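Local coordinates for protein putative lipase (Bacteroides thetaiotaomicron VPI-5482, PDB 3BZW) that probably acts as an SGNH-family lipase or acylhydrolase, perhaps cleaving the ester bonds of lysophospholipids, at residues Ser172-Gly177 with Asp239-Asp244; Pro183-Gln188 with Asn223-Glu228. All blocks are in the same frame, centred on the assembly; numbering follows the deposited sequence.

Overall arrangement
Contacts 1 and 2 lie on the same side of the chain's centre, with their own centres about 10 Å apart. Along the chain the order is 172-177, 183-188, 223-228, 239-244, so the partners of contact 2 fall between those of contact 1. The strand pair 174-175 and 180-182 links the first two segments; the loop between helices 216-219 and 245-258 supplies the other two. P224 packs on S172 and R240, and D184 on S172 and L173, so the two contacts touch directly. Contact 1 carries D239 and H242, beside an acetate in the presumed active site, whereas contact 2 lies beside a second subunit.

Contact 1. Residues Ser172-Gly177 with Asp239-Asp244; sequences SLANFG and DRLHPD. With ACT (acetate ion), chain G.
A174 and D239 form a single beta bridge, and next to it, toward S172 and R240, two backbone hydrogen bonds join the chains: R240 N to L173 O, 2.8 Å, and S172 N to R240 O, 3.0 Å. Beyond the bridge the second chain turns a corner at R240-H242. S172 suits the close approach of the backbones because it is small: its CB lies only 3.3 Å from R240 CB. Its hydroxyl shares a water with R240 NH1, and this water lies in the guanidinium plane. The arginine chain runs extended from CG to NE, which carries the guanidinium alongside L173; L173 CD2 sits over the centre of one guanidinium face, 3.7 Å from R240 CZ. R240 NE donates to A236 O.

At the other end, D239 organises the corner. Its CG stands opposite the backbone N (chi1 -168°), and OD1 turns back to accept from the backbone N of both L241 and H242, an Asx turn and motif. D239 OD2 uses its syn lone pair for H242 ND1 at 2.7 Å, nearly straight at 169° and within the imidazole plane, and also bonds to Y42 OH. This carboxylate thereby fixes the rotation of the imidazole. D239 OD2 also lies in the plane of the F176 ring at its edge, 3.3 Å from CE1, with the carboxylate turned 84° to the ring; F176 CZ reaches H242 CE1 at 3.4 Å, the two rings meeting obliquely.

H242 NE2 donates to an acetate oxygen at 2.9 Å. S35 N, G68 N and N99 ND2 also hold this acetate, an arrangement consistent with the oxyanion hole of SGNH hydrolases; D239 and H242 match the family's Asp-x-x-His element.

A174 CB packs on L241 CB. A174 also pairs with Q182 of strand 180-182, while D244 leads into helix 245-258 and caps it at G247 N.

Contact 2. Residues Pro183-Gln188 with Asn223-Glu228; sequences PDESYQ and NPMVEE
M225, present as selenomethionine, reaches from one type I turn (N223-V226) to another (D184-Y187), with no hydrogen bond between the two segments. It is the tight part of the contact. Bends at chi2 (-57°) and chi3 (-78°) fold its flexible chain over the D184-Y187 turn, so that successive atoms find different partners: CG lies 3.5 Å from E185 CG, SE lies 3.6 Å from D184 CB, and CE reaches S186 CB at 3.7 Å. The methyl CE also rests against the D184 carboxylate, 3.6 Å from OD1. A long, unbranched side chain suits this position, since it can follow the surface of a turn made of polar residues.

The looser side is polar. E185 OE2 and N223 OD1 come no nearer than 3.9 Å, with carboxylate and amide planes 58° apart; both are acceptors, so no hydrogen bond forms between them. The other glutamate oxygen, OE1, accepts from R171 N. N223 OD1 takes M225 N at 2.9 Å in an Asx turn, while its ND2 donates to W209 O of the second subunit.

D184 shapes its own turn in the same way: OD1 accepts from S186 N at 2.8 Å, and the S186 hydroxyl bonds to that same oxygen on its syn lone pair. S186 OG is bonded in addition to K133 NZ of the second subunit, whose charge may further polarise the hydroxyl.

The hydrogen bonds of D184 OD1, E185 OE1, S186 OG and the N223 amide thus run within a turn, to R171 or to the second subunit, which leaves the junction between the turns to van der Waals contact, chiefly through one selenomethionine.

Contact 1. Residues Ser172-Gly177 with Asp239-Asp244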
loop_
_atom_site.group_PDB
_atom_site.type_symbol
_atom_site.label_atom_id
_atom_site.label_comp_id
_atom_site.label_asym_id
_atom_site.label_seq_id
_atom_site.Cartn_x
_atom_site.Cartn_y
_atom_site.Cartn_z
ATOM N N SER A 172 2.933 -31.405 9.722
ATOM C CA SER A 172 4.305 -31.566 9.270
ATOM C C SER A 172 4.452 -32.897 8.532
ATOM O O SER A 172 3.459 -33.497 8.117
ATOM C CB SER A 172 5.283 -31.476 10.445
ATOM O OG SER A 172 6.622 -31.461 9.973
ATOM N N LEU A 173 5.686 -33.362 8.374
ATOM C CA LEU A 173 5.947 -34.592 7.633
ATOM C C LEU A 173 5.263 -35.851 8.153
ATOM O O LEU A 173 5.015 -36.002 9.346
ATOM C CB LEU A 173 7.461 -34.828 7.548
ATOM C CG LEU A 173 8.188 -35.228 8.834
ATOM C CD1 LEU A 173 8.148 -36.738 8.991
ATOM C CD2 LEU A 173 9.630 -34.754 8.776
ATOM N N ALA A 174 4.955 -36.754 7.228
ATOM C CA ALA A 174 4.328 -38.028 7.561
ATOM C C ALA A 174 4.794 -39.066 6.545
ATOM O O ALA A 174 4.740 -38.836 5.338
ATOM C CB ALA A 174 2.805 -37.908 7.532
ATOM N N ASN A 175 5.258 -40.203 7.044
ATOM C CA ASN A 175 5.738 -41.279 6.189
ATOM C C ASN A 175 5.082 -42.577 6.645
ATOM O O ASN A 175 5.428 -43.117 7.694
ATOM C CB ASN A 175 7.268 -41.365 6.284
ATOM C CG ASN A 175 7.837 -42.584 5.577
ATOM O OD1 ASN A 175 7.323 -43.018 4.546
ATOM N ND2 ASN A 175 8.918 -43.132 6.125
ATOM N N PHE A 176 4.128 -43.067 5.856
ATOM C CA PHE A 176 3.400 -44.288 6.197
ATOM C C PHE A 176 3.657 -45.441 5.229
ATOM O O PHE A 176 2.781 -46.282 5.005
ATOM C CB PHE A 176 1.897 -43.997 6.242
ATOM C CG PHE A 176 1.524 -42.860 7.153
ATOM C CD1 PHE A 176 1.758 -42.942 8.524
ATOM C CD2 PHE A 176 0.947 -41.700 6.640
ATOM C CE1 PHE A 176 1.424 -41.881 9.370
ATOM C CE2 PHE A 176 0.608 -40.635 7.478
ATOM C CZ PHE A 176 0.849 -40.726 8.847
ATOM N N GLY A 177 4.853 -45.487 4.657
ATOM C CA GLY A 177 5.165 -46.552 3.724
ATOM C C GLY A 177 5.609 -46.031 2.372
ATOM O O GLY A 177 5.508 -44.831 2.096
ATOM N N ASP A 239 5.562 -39.500 11.917
ATOM C CA ASP A 239 4.209 -38.960 11.886
ATOM C C ASP A 239 4.046 -37.656 12.654
ATOM O O ASP A 239 3.785 -37.660 13.859
ATOM C CB ASP A 239 3.221 -39.996 12.433
ATOM C CG ASP A 239 1.773 -39.625 12.154
ATOM O OD1 ASP A 239 1.521 -38.461 11.770
ATOM O OD2 ASP A 239 0.890 -40.491 12.322
ATOM N N ARG A 240 4.197 -36.545 11.941
ATOM C CA ARG A 240 4.047 -35.221 12.525
ATOM C C ARG A 240 2.743 -34.627 11.999
ATOM O O ARG A 240 2.590 -33.406 11.911
ATOM C CB ARG A 240 5.237 -34.334 12.140
ATOM C CG ARG A 240 6.578 -34.916 12.556
ATOM C CD ARG A 240 7.725 -33.958 12.280
ATOM N NE ARG A 240 9.015 -34.616 12.476
ATOM C CZ ARG A 240 10.190 -34.021 12.316
ATOM N NH1 ARG A 240 10.246 -32.743 11.959
ATOM N NH2 ARG A 240 11.311 -34.708 12.506
ATOM N N LEU A 241 1.814 -35.516 11.648
ATOM C CA LEU A 241 0.500 -35.136 11.126
ATOM C C LEU A 241 -0.597 -35.418 12.151
ATOM O O LEU A 241 -1.407 -34.548 12.467
ATOM C CB LEU A 241 0.198 -35.908 9.832
ATOM C CG LEU A 241 -1.248 -35.923 9.309
ATOM C CD1 LEU A 241 -1.677 -34.509 8.912
ATOM C CD2 LEU A 241 -1.353 -36.864 8.112
ATOM N N HIS A 242 -0.617 -36.638 12.678
ATOM C CA HIS A 242 -1.634 -37.009 13.656
ATOM C C HIS A 242 -1.241 -36.692 15.095
ATOM O O HIS A 242 -0.173 -37.087 15.567
ATOM C CB HIS A 242 -1.964 -38.500 13.545
ATOM C CG HIS A 242 -2.352 -38.933 12.166
ATOM N ND1 HIS A 242 -1.564 -39.762 11.396
ATOM C CD2 HIS A 242 -3.456 -38.670 11.427
ATOM C CE1 HIS A 242 -2.168 -39.995 10.245
ATOM N NE2 HIS A 242 -3.318 -39.345 10.238
ATOM N N PRO A 243 -2.106 -35.961 15.811
ATOM C CA PRO A 243 -1.828 -35.610 17.204
ATOM C C PRO A 243 -1.817 -36.867 18.080
ATOM O O PRO A 243 -2.503 -37.853 17.773
ATOM C CB PRO A 243 -2.996 -34.694 17.564
ATOM C CG PRO A 243 -3.353 -34.060 16.254
ATOM C CD PRO A 243 -3.282 -35.229 15.310
ATOM N N ASP A 244 -1.029 -36.847 19.150
ATOM C CA ASP A 244 -1.027 -37.981 20.063
ATOM C C ASP A 244 -2.070 -37.632 21.116
ATOM O O ASP A 244 -2.759 -36.617 20.988
ATOM C CB ASP A 244 0.349 -38.204 20.710
ATOM C CG ASP A 244 0.914 -36.959 21.367
ATOM O OD1 ASP A 244 0.159 -36.001 21.644
ATOM O OD2 ASP A 244 2.141 -36.951 21.626
HETATM C C ACT G . -5.938 -38.454 7.950
HETATM O O ACT G . -4.948 -39.163 7.891
HETATM O OXT ACT G . -7.022 -38.898 7.610
HETATM C CH3 ACT G . -5.826 -37.039 8.457
HETATM O O HOH W 1 8.319 -30.549 11.889
#

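Contact 2. Residues Pro183-Gln188 with Asn223-Glu228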
loop_
_atom_site.group_PDB
_atom_site.type_symbol
_atom_site.label_atom_id
_atom_site.label_comp_id
_atom_site.label_asym_id
_atom_site.label_seq_id
_atom_site.Cartn_x
_atom_site.Cartn_y
_atom_site.Cartn_z
ATOM N N PRO A 183 4.950 -34.592 2.386
ATOM C CA PRO A 183 5.881 -33.519 2.753
ATOM C C PRO A 183 5.230 -32.609 3.800
ATOM O O PRO A 183 3.997 -32.579 3.904
ATOM C CB PRO A 183 6.112 -32.797 1.425
ATOM C CG PRO A 183 5.968 -33.912 0.412
ATOM C CD PRO A 183 4.750 -34.640 0.926
ATOM N N ASP A 184 6.036 -31.881 4.575
ATOM C CA ASP A 184 5.469 -30.987 5.590
ATOM C C ASP A 184 4.756 -29.806 4.942
ATOM O O ASP A 184 4.829 -29.623 3.720
ATOM C CB ASP A 184 6.536 -30.497 6.591
ATOM C CG ASP A 184 7.615 -29.636 5.953
ATOM O OD1 ASP A 184 7.289 -28.749 5.136
ATOM O OD2 ASP A 184 8.801 -29.834 6.290
ATOM N N GLU A 185 4.075 -28.997 5.752
ATOM C CA GLU A 185 3.312 -27.877 5.215
ATOM C C GLU A 185 4.086 -26.696 4.642
ATOM O O GLU A 185 3.476 -25.704 4.261
ATOM C CB GLU A 185 2.304 -27.366 6.251
ATOM C CG GLU A 185 2.923 -26.779 7.507
ATOM C CD GLU A 185 1.890 -26.144 8.419
ATOM O OE1 GLU A 185 0.741 -26.639 8.457
ATOM O OE2 GLU A 185 2.234 -25.159 9.109
ATOM N N SER A 186 5.411 -26.783 4.574
ATOM C CA SER A 186 6.188 -25.690 3.986
ATOM C C SER A 186 6.169 -25.874 2.467
ATOM O O SER A 186 6.606 -25.003 1.716
ATOM C CB SER A 186 7.639 -25.695 4.497
ATOM O OG SER A 186 8.378 -26.797 3.991
ATOM N N TYR A 187 5.640 -27.013 2.023
ATOM C CA TYR A 187 5.559 -27.332 0.596
ATOM C C TYR A 187 4.144 -27.221 0.037
ATOM O O TYR A 187 3.175 -27.535 0.728
ATOM C CB TYR A 187 6.010 -28.769 0.345
ATOM C CG TYR A 187 7.447 -29.086 0.660
ATOM C CD1 TYR A 187 8.443 -28.895 -0.292
ATOM C CD2 TYR A 187 7.805 -29.634 1.894
ATOM C CE1 TYR A 187 9.767 -29.250 -0.031
ATOM C CE2 TYR A 187 9.121 -29.990 2.170
ATOM C CZ TYR A 187 10.096 -29.796 1.197
ATOM O OH TYR A 187 11.394 -30.150 1.456
ATOM N N GLN A 188 4.028 -26.793 -1.219
ATOM C CA GLN A 188 2.722 -26.737 -1.865
ATOM C C GLN A 188 2.425 -28.194 -2.211
ATOM O O GLN A 188 3.347 -29.020 -2.277
ATOM C CB GLN A 188 2.764 -25.927 -3.171
ATOM C CG GLN A 188 3.123 -24.455 -3.014
ATOM C CD GLN A 188 2.938 -23.660 -4.305
ATOM O OE1 GLN A 188 3.140 -24.176 -5.402
ATOM N NE2 GLN A 188 2.564 -22.390 -4.169
ATOM N N ASN A 223 1.503 -26.285 16.525
ATOM C CA ASN A 223 2.182 -26.217 15.229
ATOM C C ASN A 223 3.353 -27.197 15.177
ATOM O O ASN A 223 4.417 -26.933 15.743
ATOM C CB ASN A 223 2.702 -24.795 14.988
ATOM C CG ASN A 223 3.208 -24.585 13.571
ATOM O OD1 ASN A 223 3.439 -25.544 12.828
ATOM N ND2 ASN A 223 3.393 -23.325 13.193
ATOM N N PRO A 224 3.180 -28.337 14.486
ATOM C CA PRO A 224 4.252 -29.331 14.385
ATOM C C PRO A 224 5.487 -28.833 13.622
ATOM O O PRO A 224 6.521 -29.501 13.607
ATOM C CB PRO A 224 3.561 -30.518 13.708
ATOM C CG PRO A 224 2.558 -29.853 12.819
ATOM C CD PRO A 224 1.998 -28.755 13.710
HETATM N N MSE A 225 5.378 -27.664 12.993
HETATM C CA MSE A 225 6.510 -27.101 12.267
HETATM C C MSE A 225 7.529 -26.552 13.264
HETATM O O MSE A 225 8.661 -26.247 12.904
HETATM C CB MSE A 225 6.046 -26.001 11.303
HETATM C CG MSE A 225 5.262 -26.519 10.105
HETATM SE SE MSE A 225 6.213 -27.849 9.035
HETATM C CE MSE A 225 7.394 -26.650 8.072
ATOM N N VAL A 226 7.102 -26.412 14.515
ATOM C CA VAL A 226 7.977 -25.959 15.590
ATOM C C VAL A 226 8.300 -27.245 16.346
ATOM O O VAL A 226 7.450 -27.783 17.052
ATOM C CB VAL A 226 7.260 -24.962 16.537
ATOM C CG1 VAL A 226 8.201 -24.551 17.673
ATOM C CG2 VAL A 226 6.806 -23.737 15.759
ATOM N N GLU A 227 9.522 -27.738 16.166
ATOM C CA GLU A 227 9.982 -28.981 16.779
ATOM C C GLU A 227 9.577 -29.209 18.227
ATOM O O GLU A 227 9.167 -30.311 18.588
ATOM C CB GLU A 227 11.502 -29.086 16.657
ATOM C CG GLU A 227 11.979 -29.538 15.285
ATOM C CD GLU A 227 13.483 -29.394 15.121
ATOM O OE1 GLU A 227 14.218 -29.644 16.103
ATOM O OE2 GLU A 227 13.929 -29.041 14.007
ATOM N N GLU A 228 9.700 -28.175 19.053
ATOM C CA GLU A 228 9.355 -28.288 20.466
ATOM C C GLU A 228 7.889 -28.665 20.702
ATOM O O GLU A 228 7.549 -29.216 21.750
ATOM C CB GLU A 228 9.675 -26.978 21.195
ATOM C CG GLU A 228 11.169 -26.640 21.309
ATOM C CD GLU A 228 11.835 -26.360 19.970
ATOM O OE1 GLU A 228 11.177 -25.786 19.080
ATOM O OE2 GLU A 228 13.031 -26.696 19.816
#